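Flagella basal body P-ring formation protein FlgA (Salmonella typhimurium, PDB 3TEE) takes part in the assembly of the flagellar P-ring as a periplasmic chaperone-like protein. Local coordinates at residues 5-10 with 66-71; 81-84 with 88-91; 99-104 with 108-113. All coordinates share one frame; numbering follows the deposited sequence.

Contacts 1 and 3 belong to neighbouring strands of one antiparallel sheet, 62-79 and 94-100, and their centres lie 20 Å apart. They touch where Gln-71 of contact 1 meets the polar pair Arg-100 and Asp-102 of contact 3; Gln-71 CG comes within 3.4 Å of Arg-100 NH2. Contact 2 sits in the loop that joins these two strands. Its centre is 17 Å from that of contact 3, the nearest atoms staying about 7 Å apart, and 37 Å from that of contact 1. Contact 3 holds a glycerol, probably from the crystallisation liquor, between its segments.

Contact 1: 5-10 with 66-71; sequences AQLTTW and LQVNVQ
Leu-7 of helix 2-14 meets Val-68 and Leu-66 on strand 62-79, and one methyl group does the touching: Leu-7 CD1 lies 4.0 Å from Val-68 CG1. The same Leu-7 CD1 approaches Leu-66 CD1 more loosely, at 4.4 Å. Leu-66 and Val-68, two residues apart, present their side chains on the same face of the strand, and the leucine methyl reaches that face at the end of a nearly extended chain (chi2 165°), its CG lying beside the backbone N and opposite the carbonyl carbon. The Leu-7 and Val-68 side chains cross obliquely. Their meeting is one of methyl against methyl, resting on that single CD1 to CG1 approach. The backbones stay well apart, with 9.1 Å between Leu-7 CA and Val-68 CA. Within the helix, Trp-10 N bonds Gln-6 O at 2.8 Å.

Leu-7 also rests on Val-24 of strand 21-26 and Phe-41 of strand 40-42, while Val-68 packs against Leu-26, Val-53 and Val-55. Backbone hydrogen bonds between Leu-66 and Val-55 and between Val-68 and Val-53 fix the strand beside 53-59, and those of Gln-67 with Arg-27 and of Asn-69 with Thr-25 tie it on its other side. Gln-6 NE2 donates to Glu-37 O, next to the Cys-36 to Cys-59 disulfide that leads to strand 53-59, and the Trp-10 ring meets that of Phe-41.

The N-terminal helix is thus laid over the sheet by buried aliphatic groups. With only carbon atoms in touch, the contact depends on dispersion and the exclusion of water, and the directional bonds that set its geometry belong to the helix and sheet on each side.

Contact 2: 81-84 with 88-91; sequences APIA and KLTP
Ile-83 meets Leu-89 within the loop that joins strands 62-79 and 94-100, the end of the isoleucine side chain coming against the branch of the leucine. Ile-83 points at the 88-91 segment, with its CG1 arm extended (chi2 172°), which carries CD1 to the branch point of its partner: Ile-83 CD1 lies 4.2 Å from Leu-89 CG. The CB of Leu-89 is not directed at the other segment, and it is the torsions further out (chi1 -90°, chi2 67°) that turn the outer atoms of Leu-89 toward that methyl. The second branch of Ile-83 is directed at the main chain, CG2 standing 4.4 Å from Lys-88 O. Between the two backbones, Ile-83 CA and Leu-89 CA are 7.6 Å apart.

Both apolar residues also touch Val-94 of strand 94-100 and Ser-120 of strand 118-120. The loop is stitched by Asn-93, whose side-chain OD1 accepts from Thr-90 N and whose ND2 donates to Lys-88 O, while Thr-90 OG1 bonds Ala-92 N in an ST turn. Backbone bonds of Ile-83 with Leu-124 and of Leu-89 with Ala-118 anchor the two sides of the loop to the chain beyond.

The buried aliphatic pair thus packs a strand-connecting loop against strands 94-100 and 118-120, in a protein whose family is classed with SAF-like domains and probably shares their fold here.

Contact 3: 99-104 with 108-113; sequences GRLDQL and TVLDIR. With GOL (glycerol), chain B.
Beside Leu-101, whose CD2 meets Leu-110 CD2 at 4.0 Å, the flat guanidinium of Arg-100 has Asp-102 at its edge and Gln-103 CD over one face, offset toward the rim. These residues form the end of strand 94-100 and the 3-10 turn 101-103 that follows it; opposite lies the loop 108-113, which turns 3-10 at 112-113, in a chain whose family assignment is consistent with a SAF-like domain. The Asp-102 carboxylate is gripped side-on in the guanidinium plane: Arg-100 NE reaches Asp-102 OD1 at 2.9 Å and Arg-100 NH2 reaches Asp-102 OD2 at 2.8 Å, each carboxylate oxygen accepting through its syn lone pair. Arg-113 N donates to Asp-111 OD2 from above the carboxylate plane, an Asx turn; the Arg-113 guanidinium is poorly ordered and its position doubtful.

Across the contact Leu-110 CD2 is shared by Leu-101 CD2 and Leu-104 CD1, the latter at 3.9 Å. Thr-108 crosses Leu-104 at about a right angle, with Leu-104 CB 3.7 Å from Thr-108 OG1, which is bonded to Pro-105 O. Outside the segments Tyr-76 touches Leu-104 and Trp-50 touches Leu-110.

A glycerol spans the two segments. Its O1 donates to Leu-101 O at 2.8 Å, its O2 accepts from Thr-108 N, and its O3 donates to Thr-108 O at 2.7 Å.

Contact 1: 5-10 with 66-71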
# COMPACT_ATOMS: atom_id res chain seq x y z
N ALA A 5 -12.80 -28.44 -11.75
CA ALA A 5 -11.41 -28.83 -11.45
C ALA A 5 -10.42 -27.82 -12.10
O ALA A 5 -9.45 -27.42 -11.47
CB ALA A 5 -11.15 -30.23 -12.00
N GLN A 6 -10.70 -27.41 -13.34
CA GLN A 6 -9.86 -26.45 -14.07
C GLN A 6 -9.90 -25.09 -13.41
O GLN A 6 -8.84 -24.52 -13.16
CB GLN A 6 -10.33 -26.35 -15.53
CG GLN A 6 -10.03 -27.61 -16.35
CD GLN A 6 -10.51 -27.48 -17.79
OE1 GLN A 6 -11.16 -26.51 -18.16
NE2 GLN A 6 -10.23 -28.46 -18.64
N LEU A 7 -11.09 -24.57 -13.08
CA LEU A 7 -11.20 -23.29 -12.37
C LEU A 7 -10.54 -23.36 -11.00
O LEU A 7 -9.89 -22.39 -10.62
CB LEU A 7 -12.67 -22.83 -12.21
CG LEU A 7 -13.35 -22.34 -13.51
CD1 LEU A 7 -14.84 -22.27 -13.31
CD2 LEU A 7 -12.79 -20.98 -13.96
N THR A 8 -10.71 -24.48 -10.25
CA THR A 8 -10.09 -24.66 -8.92
C THR A 8 -8.56 -24.59 -9.03
O THR A 8 -7.91 -23.88 -8.25
CB THR A 8 -10.60 -25.95 -8.25
OG1 THR A 8 -12.02 -25.83 -8.05
CG2 THR A 8 -9.88 -26.23 -6.91
N THR A 9 -7.99 -25.31 -10.01
CA THR A 9 -6.54 -25.28 -10.28
C THR A 9 -6.12 -23.86 -10.75
O THR A 9 -5.11 -23.34 -10.28
CB THR A 9 -6.14 -26.40 -11.29
OG1 THR A 9 -6.37 -27.67 -10.67
CG2 THR A 9 -4.66 -26.32 -11.72
N TRP A 10 -6.89 -23.25 -11.66
CA TRP A 10 -6.52 -21.92 -12.15
C TRP A 10 -6.46 -20.89 -11.00
O TRP A 10 -5.42 -20.23 -10.82
CB TRP A 10 -7.47 -21.47 -13.27
CG TRP A 10 -7.04 -20.23 -13.98
CD1 TRP A 10 -6.04 -20.12 -14.91
CD2 TRP A 10 -7.70 -18.97 -13.95
NE1 TRP A 10 -6.01 -18.84 -15.42
CE2 TRP A 10 -7.00 -18.10 -14.83
CE3 TRP A 10 -8.81 -18.47 -13.25
CZ2 TRP A 10 -7.41 -16.78 -15.06
CZ3 TRP A 10 -9.19 -17.14 -13.45
CH2 TRP A 10 -8.48 -16.32 -14.34
N LEU A 66 -18.43 -16.24 -17.07
CA LEU A 66 -18.81 -17.09 -15.95
C LEU A 66 -18.82 -16.29 -14.66
O LEU A 66 -18.00 -15.40 -14.47
CB LEU A 66 -17.87 -18.31 -15.81
CG LEU A 66 -17.57 -19.14 -17.07
CD1 LEU A 66 -16.61 -20.26 -16.75
CD2 LEU A 66 -18.87 -19.72 -17.71
N GLN A 67 -19.77 -16.60 -13.78
CA GLN A 67 -19.82 -15.96 -12.47
C GLN A 67 -19.43 -17.04 -11.49
O GLN A 67 -20.00 -18.13 -11.51
CB GLN A 67 -21.21 -15.41 -12.13
CG GLN A 67 -21.67 -14.26 -13.04
CD GLN A 67 -23.04 -13.80 -12.61
OE1 GLN A 67 -24.03 -14.56 -12.64
NE2 GLN A 67 -23.12 -12.58 -12.11
N VAL A 68 -18.38 -16.78 -10.71
CA VAL A 68 -17.90 -17.77 -9.76
C VAL A 68 -17.74 -17.12 -8.38
O VAL A 68 -17.53 -15.92 -8.29
CB VAL A 68 -16.57 -18.49 -10.17
CG1 VAL A 68 -16.68 -19.20 -11.52
CG2 VAL A 68 -15.38 -17.53 -10.16
N ASN A 69 -17.79 -17.92 -7.36
CA ASN A 69 -17.48 -17.49 -6.01
C ASN A 69 -16.15 -18.20 -5.65
O ASN A 69 -16.03 -19.42 -5.80
CB ASN A 69 -18.58 -17.85 -5.01
CG ASN A 69 -18.16 -17.46 -3.59
OD1 ASN A 69 -17.68 -18.28 -2.83
ND2 ASN A 69 -18.17 -16.18 -3.29
N VAL A 70 -15.17 -17.44 -5.22
CA VAL A 70 -13.87 -17.99 -4.86
C VAL A 70 -13.62 -17.77 -3.37
O VAL A 70 -13.45 -16.65 -2.91
CB VAL A 70 -12.73 -17.39 -5.72
CG1 VAL A 70 -11.36 -17.96 -5.33
CG2 VAL A 70 -13.01 -17.57 -7.22
N GLN A 71 -13.61 -18.86 -2.61
CA GLN A 71 -13.27 -18.80 -1.18
C GLN A 71 -11.76 -18.97 -1.09
O GLN A 71 -11.23 -19.95 -1.60
CB GLN A 71 -13.97 -19.92 -0.41
CG GLN A 71 -15.50 -19.87 -0.48
CD GLN A 71 -16.16 -20.93 0.38
OE1 GLN A 71 -15.54 -21.91 0.82
NE2 GLN A 71 -17.43 -20.72 0.70

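Contact 2: 81-84 with 88-91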
# COMPACT_ATOMS: atom_id res chain seq x y z
N ALA A 81 -2.82 -6.24 19.98
CA ALA A 81 -2.92 -5.54 21.27
C ALA A 81 -3.57 -4.21 21.00
O ALA A 81 -3.44 -3.73 19.88
CB ALA A 81 -1.52 -5.32 21.87
N PRO A 82 -4.20 -3.54 22.00
CA PRO A 82 -4.77 -2.21 21.72
C PRO A 82 -3.73 -1.24 21.16
O PRO A 82 -2.58 -1.23 21.61
CB PRO A 82 -5.24 -1.74 23.12
CG PRO A 82 -5.53 -3.00 23.84
CD PRO A 82 -4.45 -3.94 23.40
N ILE A 83 -4.13 -0.46 20.14
CA ILE A 83 -3.27 0.54 19.55
C ILE A 83 -4.01 1.86 19.59
O ILE A 83 -5.13 1.95 19.10
CB ILE A 83 -2.83 0.20 18.09
CG1 ILE A 83 -2.26 -1.23 17.97
CG2 ILE A 83 -1.83 1.25 17.58
CD1 ILE A 83 -1.99 -1.68 16.46
N ALA A 84 -3.39 2.89 20.15
CA ALA A 84 -4.01 4.22 20.20
C ALA A 84 -3.76 4.95 18.90
O ALA A 84 -2.81 4.63 18.19
CB ALA A 84 -3.42 5.02 21.36
N LYS A 88 2.53 3.51 17.02
CA LYS A 88 3.31 2.77 16.02
C LYS A 88 2.81 1.33 15.97
O LYS A 88 2.53 0.75 17.02
CB LYS A 88 4.80 2.72 16.40
CG LYS A 88 5.53 4.06 16.34
CD LYS A 88 6.96 3.92 16.82
CE LYS A 88 7.71 5.23 16.83
NZ LYS A 88 9.07 5.10 17.42
N LEU A 89 2.72 0.76 14.78
CA LEU A 89 2.39 -0.65 14.57
C LEU A 89 3.73 -1.37 14.73
O LEU A 89 4.71 -0.99 14.09
CB LEU A 89 1.80 -0.86 13.16
CG LEU A 89 0.28 -0.75 13.01
CD1 LEU A 89 -0.24 0.70 13.25
CD2 LEU A 89 -0.18 -1.27 11.66
N THR A 90 3.79 -2.35 15.65
CA THR A 90 5.02 -3.09 15.97
C THR A 90 4.78 -4.61 15.96
O THR A 90 3.62 -5.02 15.90
CB THR A 90 5.53 -2.67 17.39
OG1 THR A 90 4.61 -3.15 18.37
CG2 THR A 90 5.74 -1.15 17.57
N PRO A 91 5.82 -5.47 16.11
CA PRO A 91 5.56 -6.92 16.21
C PRO A 91 4.85 -7.29 17.53
O PRO A 91 4.39 -8.41 17.69
CB PRO A 91 6.97 -7.54 16.10
CG PRO A 91 7.85 -6.43 15.60
CD PRO A 91 7.27 -5.20 16.21

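Contact 3: 99-104 with 108-113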
# COMPACT_ATOMS: atom_id res chain seq x y z
N GLY A 99 -7.42 -16.56 7.89
CA GLY A 99 -8.86 -16.39 7.73
C GLY A 99 -9.27 -16.34 6.28
O GLY A 99 -8.43 -16.39 5.37
N ARG A 100 -10.58 -16.20 6.07
CA ARG A 100 -11.19 -16.09 4.75
C ARG A 100 -10.93 -14.68 4.17
O ARG A 100 -11.56 -13.68 4.57
CB ARG A 100 -12.69 -16.43 4.86
CG ARG A 100 -12.97 -17.95 4.93
CD ARG A 100 -12.97 -18.62 3.54
NE ARG A 100 -14.02 -18.04 2.71
CZ ARG A 100 -15.31 -18.35 2.79
NH1 ARG A 100 -15.71 -19.31 3.62
NH2 ARG A 100 -16.20 -17.73 2.04
N LEU A 101 -9.95 -14.61 3.25
CA LEU A 101 -9.56 -13.35 2.58
C LEU A 101 -10.73 -12.69 1.88
O LEU A 101 -10.83 -11.47 1.89
CB LEU A 101 -8.42 -13.58 1.56
CG LEU A 101 -7.18 -14.32 2.10
CD1 LEU A 101 -6.17 -14.55 0.96
CD2 LEU A 101 -6.53 -13.58 3.27
N ASP A 102 -11.63 -13.49 1.32
CA ASP A 102 -12.81 -13.02 0.59
C ASP A 102 -13.86 -12.44 1.55
O ASP A 102 -14.83 -11.85 1.10
CB ASP A 102 -13.42 -14.14 -0.29
CG ASP A 102 -13.77 -15.37 0.51
OD1 ASP A 102 -12.83 -16.03 1.05
OD2 ASP A 102 -14.99 -15.69 0.60
N GLN A 103 -13.67 -12.62 2.87
CA GLN A 103 -14.61 -12.03 3.86
C GLN A 103 -14.01 -10.84 4.59
O GLN A 103 -14.65 -10.25 5.46
CB GLN A 103 -15.14 -13.09 4.83
CG GLN A 103 -16.13 -14.04 4.14
CD GLN A 103 -16.54 -15.21 4.98
OE1 GLN A 103 -15.83 -15.63 5.89
NE2 GLN A 103 -17.70 -15.75 4.68
N LEU A 104 -12.79 -10.47 4.23
CA LEU A 104 -12.09 -9.37 4.87
C LEU A 104 -12.65 -8.00 4.47
O LEU A 104 -13.10 -7.84 3.32
CB LEU A 104 -10.60 -9.40 4.51
CG LEU A 104 -9.74 -10.49 5.15
CD1 LEU A 104 -8.33 -10.41 4.60
CD2 LEU A 104 -9.72 -10.32 6.73
N THR A 108 -7.52 -4.68 3.30
CA THR A 108 -6.87 -5.27 4.47
C THR A 108 -5.44 -5.57 4.04
O THR A 108 -5.23 -6.13 2.95
CB THR A 108 -7.59 -6.55 4.96
OG1 THR A 108 -8.89 -6.20 5.40
CG2 THR A 108 -6.83 -7.27 6.10
N VAL A 109 -4.47 -5.23 4.89
CA VAL A 109 -3.06 -5.53 4.64
C VAL A 109 -2.87 -7.05 4.72
O VAL A 109 -3.32 -7.69 5.67
CB VAL A 109 -2.13 -4.77 5.62
CG1 VAL A 109 -0.67 -5.16 5.38
CG2 VAL A 109 -2.30 -3.26 5.50
N LEU A 110 -2.21 -7.64 3.70
CA LEU A 110 -1.99 -9.09 3.69
C LEU A 110 -0.55 -9.45 4.01
O LEU A 110 -0.28 -10.50 4.60
CB LEU A 110 -2.41 -9.70 2.34
CG LEU A 110 -3.84 -9.44 1.88
CD1 LEU A 110 -4.08 -10.06 0.52
CD2 LEU A 110 -4.88 -9.93 2.91
N ASP A 111 0.35 -8.56 3.64
CA ASP A 111 1.78 -8.74 3.80
C ASP A 111 2.27 -7.90 4.95
O ASP A 111 2.17 -6.68 4.92
CB ASP A 111 2.47 -8.35 2.48
CG ASP A 111 3.99 -8.28 2.50
OD1 ASP A 111 4.54 -7.56 1.64
OD2 ASP A 111 4.61 -8.95 3.35
N ILE A 112 2.83 -8.56 5.97
CA ILE A 112 3.36 -7.95 7.18
C ILE A 112 4.44 -6.87 6.88
O ILE A 112 4.61 -5.95 7.67
CB ILE A 112 3.86 -9.06 8.14
CG1 ILE A 112 3.99 -8.60 9.60
CG2 ILE A 112 5.14 -9.74 7.62
CD1 ILE A 112 2.64 -8.42 10.35
N ARG A 113 5.11 -6.96 5.73
CA ARG A 113 6.14 -5.99 5.33
C ARG A 113 5.53 -4.61 5.03
O ARG A 113 6.19 -3.61 5.30
CB ARG A 113 6.97 -6.50 4.13
CG ARG A 113 7.78 -7.76 4.47
CD ARG A 113 8.59 -8.26 3.29
NE ARG A 113 7.80 -9.08 2.37
CZ ARG A 113 7.34 -8.66 1.20
NH1 ARG A 113 7.56 -7.41 0.79
NH2 ARG A 113 6.63 -9.48 0.43
C1 GOL B . -9.79 -8.35 0.04
O1 GOL B . -10.92 -8.98 0.68
C2 GOL B . -8.75 -7.85 1.08
O2 GOL B . -9.13 -6.61 1.64
C3 GOL B . -7.30 -7.84 0.55
O3 GOL B . -6.64 -6.58 0.68